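Local atomic coordinates of DNA polymerase III, beta subunit (Eubacterium rectale, PDB entry 3T0P), a protein that probably tethers DNA polymerases and other proteins to DNA as a ring-shaped head-to-tail dimeric sliding clamp, conferring processivity. Residues S39-A47 with I54-I62. Numbering follows the deposited sequence.
Sequences SANEIKLMA and IETIIDGTI. With EDO (1,2-ethanediol), chain X.
Leu-45 and Thr-56 exchange two backbone hydrogen bonds at the middle of an antiparallel beta hairpin in the N-terminal domain of the sliding clamp, formed by strands 43-48 and 52-58. The bond from Leu-45 N to Thr-56 O spans 2.8 Å, and Ala-47 and Ile-54 form the next two-bond pair. Toward the other end Ile-58 N still reaches Ile-43 O, but a water replaces the return bond, accepting from Ile-43 N and donating to Ile-58 O.

The face carrying Ile-43, Leu-45, Thr-56 and Ile-58 is the tightly packed one, lying against helix 8-18 and strand 3-7. Leu-45 CG rests on Ile-58 CG1 at 3.7 Å, and Ile-43 CG1 lies 3.6 Å from Ile-62 CG1, the two side chains passing alongside in opposing senses. With its CG1 anti to the carbonyl carbon (chi1 -59°), Ile-43 carries CD1 onto the backbone of Gly-60, where the second strand breaks before resuming at 61-64. Thr-56 OG1 is hydrogen-bonded to Thr-231 OG1, at the start of neighbouring strand 231-236, and to the carbonyl O of Asn-230 just before it, leaving CG2 to meet Leu-45 CB.

On the other face Glu-42, Lys-44, Glu-55 and Ile-57 are more open to solvent, although Ile-57 CD1 presses to 3.5 Å from Lys-44 CG. Lys-44 NZ is 4.2 Å from Glu-55 OE2, too far for a salt bridge, though the opposite charges probably still attract. Selenomethionine Met-46 is covered by Phe-116, Tyr-118 and Ile-119; its CE lies 3.9 Å from Glu-55 OE2, whereas Glu-55 OE1 accepts a weak hydrogen bond from O2 of a bound 1,2-ethanediol.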
ATOM      1  N   SER B  39      18.402  33.616   4.217  1.00 66.79           N
ATOM      2  CA  SER B  39      19.364  34.723   4.081  1.00 68.78           C
ATOM      3  C   SER B  39      18.692  36.095   4.041  1.00 76.18           C
ATOM      4  O   SER B  39      19.334  37.081   4.388  1.00 78.31           O
ATOM      5  CB  SER B  39      20.220  34.544   2.836  1.00 71.87           C
ATOM      6  OG  SER B  39      19.398  34.598   1.684  1.00 81.47           O
ATOM      7  N   ALA B  40      17.422  36.170   3.617  1.00 73.43           N
ATOM      8  CA  ALA B  40      16.686  37.436   3.541  1.00 74.13           C
ATOM      9  C   ALA B  40      15.687  37.567   4.719  1.00 77.30           C
ATOM     10  O   ALA B  40      16.106  37.489   5.873  1.00 75.81           O
ATOM     11  CB  ALA B  40      15.967  37.546   2.195  1.00 74.80           C
ATOM     12  N   ASN B  41      14.383  37.765   4.429  1.00 74.59           N
ATOM     13  CA  ASN B  41      13.342  37.931   5.445  1.00 74.39           C
ATOM     14  C   ASN B  41      12.309  36.807   5.391  1.00 77.12           C
ATOM     15  O   ASN B  41      11.286  36.880   6.071  1.00 78.09           O
ATOM     16  CB  ASN B  41      12.646  39.286   5.280  1.00 77.42           C
ATOM     17  CG  ASN B  41      13.545  40.457   5.575  1.00106.29           C
ATOM     18  OD1 ASN B  41      14.108  40.584   6.668  1.00 99.78           O
ATOM     19  ND2 ASN B  41      13.694  41.346   4.604  1.00100.43           N
ATOM     20  N   GLU B  42      12.558  35.779   4.575  1.00 70.21           N
ATOM     21  CA  GLU B  42      11.644  34.646   4.444  1.00 67.92           C
ATOM     22  C   GLU B  42      12.379  33.335   4.636  1.00 66.17           C
ATOM     23  O   GLU B  42      13.552  33.223   4.264  1.00 66.88           O
ATOM     24  CB  GLU B  42      10.968  34.625   3.056  1.00 69.53           C
ATOM     25  CG  GLU B  42      10.295  35.912   2.624  1.00 84.85           C
ATOM     26  CD  GLU B  42       9.864  35.890   1.170  1.00114.54           C
ATOM     27  OE1 GLU B  42       8.853  35.221   0.871  1.00111.11           O
ATOM     28  OE2 GLU B  42      10.532  36.539   0.332  1.00114.17           O
ATOM     29  N   ILE B  43      11.689  32.331   5.166  1.00 57.44           N
ATOM     30  CA  ILE B  43      12.261  30.990   5.281  1.00 54.71           C
ATOM     31  C   ILE B  43      11.797  30.256   4.055  1.00 55.60           C
ATOM     32  O   ILE B  43      10.603  30.018   3.868  1.00 53.75           O
ATOM     33  CB  ILE B  43      11.931  30.241   6.588  1.00 56.29           C
ATOM     34  CG1 ILE B  43      12.437  31.029   7.813  1.00 56.78           C
ATOM     35  CG2 ILE B  43      12.499  28.796   6.538  1.00 55.26           C
ATOM     36  CD1 ILE B  43      11.766  30.638   9.131  1.00 55.63           C
ATOM     37  N   LYS B  44      12.750  29.917   3.211  1.00 52.23           N
ATOM     38  CA  LYS B  44      12.493  29.270   1.942  1.00 51.15           C
ATOM     39  C   LYS B  44      13.088  27.872   1.935  1.00 55.04           C
ATOM     40  O   LYS B  44      14.270  27.724   2.233  1.00 55.11           O
ATOM     41  CB  LYS B  44      13.130  30.137   0.831  1.00 53.02           C
ATOM     42  CG  LYS B  44      12.334  30.314  -0.446  1.00 70.78           C
ATOM     43  CD  LYS B  44      12.751  31.609  -1.199  1.00 81.17           C
ATOM     44  CE  LYS B  44      13.670  31.358  -2.387  1.00 89.87           C
ATOM     45  NZ  LYS B  44      14.405  32.579  -2.868  1.00 85.34           N
ATOM     46  N   LEU B  45      12.276  26.851   1.605  1.00 50.44           N
ATOM     47  CA  LEU B  45      12.749  25.488   1.395  1.00 49.07           C
ATOM     48  C   LEU B  45      12.859  25.293  -0.077  1.00 53.32           C
ATOM     49  O   LEU B  45      11.988  25.760  -0.800  1.00 52.89           O
ATOM     50  CB  LEU B  45      11.835  24.424   1.991  1.00 48.27           C
ATOM     51  CG  LEU B  45      11.737  24.334   3.494  1.00 53.64           C
ATOM     52  CD1 LEU B  45      10.917  23.131   3.885  1.00 52.36           C
ATOM     53  CD2 LEU B  45      13.108  24.294   4.160  1.00 55.67           C
HETATM   54  N   MSE B  46      13.880  24.585  -0.541  1.00 51.36           N
HETATM   55  CA  MSE B  46      14.080  24.406  -1.977  1.00 52.04           C
HETATM   56  C   MSE B  46      14.692  23.054  -2.306  1.00 53.87           C
HETATM   57  O   MSE B  46      15.595  22.595  -1.609  1.00 53.70           O
HETATM   58  CB  MSE B  46      15.001  25.528  -2.479  1.00 55.60           C
HETATM   59  CG  MSE B  46      15.016  25.707  -3.984  1.00 65.26           C
HETATM   60 SE   MSE B  46      16.202  27.224  -4.559  0.75 77.03          SE
HETATM   61  CE  MSE B  46      15.723  28.568  -3.198  1.00 73.06           C
ATOM     62  N   ALA B  47      14.193  22.426  -3.371  1.00 47.98           N
ATOM     63  CA  ALA B  47      14.742  21.212  -3.958  1.00 48.65           C
ATOM     64  C   ALA B  47      14.803  21.394  -5.471  1.00 55.53           C
ATOM     65  O   ALA B  47      13.896  21.989  -6.069  1.00 54.35           O
ATOM     66  CB  ALA B  47      13.942  19.993  -3.582  1.00 48.85           C
ATOM     67  N   ILE B  54      11.349  23.017  -6.970  1.00 51.02           N
ATOM     68  CA  ILE B  54      10.209  23.302  -6.108  1.00 49.64           C
ATOM     69  C   ILE B  54      10.740  24.156  -4.966  1.00 57.06           C
ATOM     70  O   ILE B  54      11.760  23.845  -4.346  1.00 58.02           O
ATOM     71  CB  ILE B  54       9.362  22.085  -5.621  1.00 50.38           C
ATOM     72  CG1 ILE B  54       8.932  21.178  -6.788  1.00 49.02           C
ATOM     73  CG2 ILE B  54       8.116  22.571  -4.850  1.00 50.01           C
ATOM     74  CD1 ILE B  54       8.288  19.871  -6.366  1.00 43.92           C
ATOM     75  N   GLU B  55       9.993  25.208  -4.675  1.00 52.91           N
ATOM     76  CA  GLU B  55      10.256  26.231  -3.678  1.00 52.07           C
ATOM     77  C   GLU B  55       9.015  26.450  -2.855  1.00 52.44           C
ATOM     78  O   GLU B  55       7.914  26.513  -3.401  1.00 50.52           O
ATOM     79  CB  GLU B  55      10.580  27.502  -4.450  1.00 54.96           C
ATOM     80  CG  GLU B  55      11.472  28.516  -3.787  1.00 68.45           C
ATOM     81  CD  GLU B  55      11.691  29.633  -4.784  1.00 88.78           C
ATOM     82  OE1 GLU B  55      10.740  30.416  -5.012  1.00 75.48           O
ATOM     83  OE2 GLU B  55      12.761  29.641  -5.434  1.00 91.63           O
ATOM     84  N   THR B  56       9.176  26.596  -1.552  1.00 48.94           N
ATOM     85  CA  THR B  56       8.036  26.817  -0.676  1.00 48.89           C
ATOM     86  C   THR B  56       8.484  27.721   0.479  1.00 54.12           C
ATOM     87  O   THR B  56       9.665  27.715   0.869  1.00 53.09           O
ATOM     88  CB  THR B  56       7.399  25.463  -0.262  1.00 58.93           C
ATOM     89  OG1 THR B  56       6.036  25.655   0.104  1.00 61.43           O
ATOM     90  CG2 THR B  56       8.157  24.748   0.836  1.00 55.35           C
ATOM     91  N   ILE B  57       7.560  28.574   0.952  1.00 52.06           N
ATOM     92  CA  ILE B  57       7.828  29.513   2.037  1.00 53.10           C
ATOM     93  C   ILE B  57       7.264  28.928   3.318  1.00 55.33           C
ATOM     94  O   ILE B  57       6.105  28.494   3.344  1.00 56.67           O
ATOM     95  CB  ILE B  57       7.292  30.942   1.753  1.00 57.86           C
ATOM     96  CG1 ILE B  57       7.947  31.577   0.487  1.00 60.26           C
ATOM     97  CG2 ILE B  57       7.432  31.874   2.975  1.00 59.06           C
ATOM     98  CD1 ILE B  57       9.462  31.956   0.590  1.00 71.61           C
ATOM     99  N   ILE B  58       8.106  28.867   4.351  1.00 49.30           N
ATOM    100  CA  ILE B  58       7.745  28.351   5.680  1.00 48.83           C
ATOM    101  C   ILE B  58       7.562  29.522   6.617  1.00 55.32           C
ATOM    102  O   ILE B  58       8.420  30.408   6.666  1.00 53.56           O
ATOM    103  CB  ILE B  58       8.803  27.349   6.232  1.00 51.07           C
ATOM    104  CG1 ILE B  58       9.116  26.218   5.235  1.00 50.89           C
ATOM    105  CG2 ILE B  58       8.430  26.793   7.598  1.00 53.31           C
ATOM    106  CD1 ILE B  58       7.904  25.442   4.667  1.00 56.37           C
ATOM    107  N   ASP B  59       6.426  29.549   7.339  1.00 55.69           N
ATOM    108  CA  ASP B  59       6.203  30.580   8.358  1.00 57.33           C
ATOM    109  C   ASP B  59       7.105  30.243   9.527  1.00 58.01           C
ATOM    110  O   ASP B  59       7.240  29.074   9.887  1.00 59.08           O
ATOM    111  CB  ASP B  59       4.723  30.666   8.785  1.00 60.37           C
ATOM    112  CG  ASP B  59       3.795  31.258   7.729  1.00 80.80           C
ATOM    113  OD1 ASP B  59       4.034  32.419   7.304  1.00 84.23           O
ATOM    114  OD2 ASP B  59       2.816  30.572   7.343  1.00 90.13           O
ATOM    115  N   GLY B  60       7.765  31.246  10.057  1.00 52.89           N
ATOM    116  CA  GLY B  60       8.678  31.079  11.171  1.00 52.43           C
ATOM    117  C   GLY B  60       9.473  32.324  11.471  1.00 59.06           C
ATOM    118  O   GLY B  60       9.309  33.348  10.807  1.00 59.87           O
ATOM    119  N   THR B  61      10.363  32.223  12.456  1.00 56.29           N
ATOM    120  CA  THR B  61      11.199  33.311  12.928  1.00 56.54           C
ATOM    121  C   THR B  61      12.643  33.048  12.564  1.00 63.30           C
ATOM    122  O   THR B  61      13.174  31.972  12.863  1.00 62.02           O
ATOM    123  CB  THR B  61      11.014  33.453  14.446  1.00 62.85           C
ATOM    124  OG1 THR B  61       9.626  33.647  14.713  1.00 65.05           O
ATOM    125  CG2 THR B  61      11.837  34.611  15.057  1.00 61.99           C
ATOM    126  N   ILE B  62      13.291  34.057  11.938  1.00 62.61           N
ATOM    127  CA  ILE B  62      14.716  34.029  11.606  1.00 62.61           C
ATOM    128  C   ILE B  62      15.422  34.766  12.742  1.00 68.70           C
ATOM    129  O   ILE B  62      15.229  35.969  12.908  1.00 71.15           O
ATOM    130  CB  ILE B  62      15.066  34.605  10.198  1.00 65.24           C
ATOM    131  CG1 ILE B  62      14.214  33.944   9.071  1.00 65.18           C
ATOM    132  CG2 ILE B  62      16.566  34.453   9.919  1.00 64.70           C
ATOM    133  CD1 ILE B  62      14.155  34.677   7.746  1.00 68.05           C
TER
HETATM  134  C1  EDO X 387       6.446  32.031  -3.077  1.00 76.10           C
HETATM  135  O1  EDO X 387       5.544  30.954  -3.389  1.00 76.97           O
HETATM  136  C2  EDO X 387       7.883  31.663  -3.444  1.00 75.30           C
HETATM  137  O2  EDO X 387       8.151  30.299  -3.090  1.00 79.85           O
HETATM  138  O   HOH W   1      10.085  34.549   8.359  1.00 58.31           O
HETATM  139  O   HOH W   2       9.124  33.022   6.358  1.00 51.34           O